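Local atomic coordinates of probable succinyl-CoA:3-ketoacid coenzyme A transferase subunit B (Bacillus subtilis, PDB entry 3CDK), a protein that probably transfers coenzyme A from succinyl-CoA to a 3-oxo acid, yielding a 3-oxoacyl-CoA and succinate, as one subunit of a CoA-transferase. Residues V12-A15 against V16-I19. Numbering follows the deposited sequence.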
loop_
_atom_site.group_PDB
_atom_site.type_symbol
_atom_site.label_atom_id
_atom_site.label_comp_id
_atom_site.label_asym_id
_atom_site.label_seq_id
_atom_site.Cartn_x
_atom_site.Cartn_y
_atom_site.Cartn_z
ATOM N N VAL B 12 -19.511 22.710 19.536
ATOM C CA VAL B 12 -18.052 22.602 19.429
ATOM C C VAL B 12 -17.376 22.350 20.790
ATOM O O VAL B 12 -16.528 21.455 20.936
ATOM C CB VAL B 12 -17.464 23.850 18.719
ATOM C CG1 VAL B 12 -15.961 23.955 18.900
ATOM C CG2 VAL B 12 -17.811 23.812 17.238
ATOM N N LYS B 13 -17.788 23.113 21.790
ATOM C CA LYS B 13 -17.163 23.014 23.098
ATOM C C LYS B 13 -17.379 21.618 23.708
ATOM O O LYS B 13 -16.486 21.068 24.369
ATOM C CB LYS B 13 -17.666 24.120 24.027
ATOM C CG LYS B 13 -16.556 24.838 24.822
ATOM C CD LYS B 13 -15.522 23.875 25.480
ATOM C CE LYS B 13 -14.289 24.624 26.041
ATOM N NZ LYS B 13 -13.030 23.787 26.075
ATOM N N ARG B 14 -18.548 21.038 23.467
ATOM C CA ARG B 14 -18.821 19.712 23.967
ATOM C C ARG B 14 -17.979 18.649 23.261
ATOM O O ARG B 14 -17.506 17.699 23.900
ATOM C CB ARG B 14 -20.305 19.397 23.841
ATOM C CG ARG B 14 -20.705 18.018 24.381
ATOM C CD ARG B 14 -20.198 17.714 25.818
ATOM N NE ARG B 14 -20.566 16.349 26.180
ATOM C CZ ARG B 14 -19.982 15.254 25.687
ATOM N NH1 ARG B 14 -20.410 14.063 26.067
ATOM N NH2 ARG B 14 -18.974 15.335 24.808
ATOM N N ALA B 15 -17.791 18.816 21.954
ATOM C CA ALA B 15 -16.990 17.881 21.162
ATOM C C ALA B 15 -15.530 17.816 21.639
ATOM O O ALA B 15 -14.992 16.727 21.791
ATOM C CB ALA B 15 -17.076 18.225 19.653
ATOM N N VAL B 16 -14.911 18.977 21.899
ATOM C CA VAL B 16 -13.517 19.035 22.379
ATOM C C VAL B 16 -13.210 17.977 23.471
ATOM O O VAL B 16 -12.159 17.334 23.472
ATOM C CB VAL B 16 -13.150 20.440 22.928
ATOM C CG1 VAL B 16 -11.750 20.436 23.473
ATOM C CG2 VAL B 16 -13.240 21.458 21.858
ATOM N N GLN B 17 -14.151 17.818 24.391
ATOM C CA GLN B 17 -14.073 16.822 25.449
ATOM C C GLN B 17 -13.911 15.375 24.985
ATOM O O GLN B 17 -13.704 14.493 25.809
ATOM C CB GLN B 17 -15.324 16.913 26.311
ATOM C CG GLN B 17 -15.668 18.318 26.758
ATOM C CD GLN B 17 -16.888 18.338 27.641
ATOM O OE1 GLN B 17 -17.297 17.300 28.180
ATOM N NE2 GLN B 17 -17.488 19.516 27.797
ATOM N N GLU B 18 -14.015 15.123 23.686
ATOM C CA GLU B 18 -13.853 13.764 23.201
ATOM C C GLU B 18 -12.377 13.428 22.937
ATOM O O GLU B 18 -11.983 12.246 22.897
ATOM C CB GLU B 18 -14.721 13.504 21.969
ATOM C CG GLU B 18 -16.221 13.785 22.145
ATOM C CD GLU B 18 -16.945 12.805 23.066
ATOM O OE1 GLU B 18 -16.917 11.589 22.794
ATOM O OE2 GLU B 18 -17.575 13.256 24.058
ATOM N N ILE B 19 -11.569 14.448 22.814
ATOM C CA ILE B 19 -10.160 14.254 22.582
ATOM C C ILE B 19 -9.408 13.964 23.886
ATOM O O ILE B 19 -9.260 14.825 24.732
ATOM C CB ILE B 19 -9.652 15.496 21.873
ATOM C CG1 ILE B 19 -10.233 15.512 20.457
ATOM C CG2 ILE B 19 -8.167 15.490 21.795
ATOM C CD1 ILE B 19 -10.725 16.810 20.079
#
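R14 and E18 form an i to i+4 salt bridge at the C-terminal end of helix 5-16, with R14 NH2 2.6 Å from E18 OE2. The oxygen lies close to the guanidinium plane and the N-H...O angle is 167°, so the donor points almost straight at it. From the carboxylate's side NH2 comes from the anti side of OE2, somewhat out of the carboxylate plane, and the two planes are 16° apart. R14 has CG opposite the backbone N (chi1 -178°), and a bend at chi2 swings the guanidinium round toward E18; E18 is likewise bent at chi2.

Q17 takes a different approach. Its side chain crosses that of R14 at about a right angle and brings OE1 over one face of the guanidinium, off its centre, while the rest of the amide lies against R14 CD; the two planes are nearly parallel. OE1 stands 3.9 Å from R14 NE, which fits face contact and not a hydrogen bond.

In the backbone V16 N makes an i to i-4 bond to V12 O at 3.1 Å. E18 N bonds A15 O, three residues back, at 2.7 Å. I19 N bonds V16 O, closing a type I beta turn from V16 to I19 that leads toward strand 24-27.

R14 NH1 forms a salt bridge with E192; E18 OE1 pairs with R141, and OE2, besides taking R14 NH2, pairs with R173. A15 and E18 pack against strand 141-145. The buried R14-E18 pair thus belongs to a charge network between the helix end and the sheet; its alternating charges probably favour an ionised E18 and offset the closeness of R14 to R173.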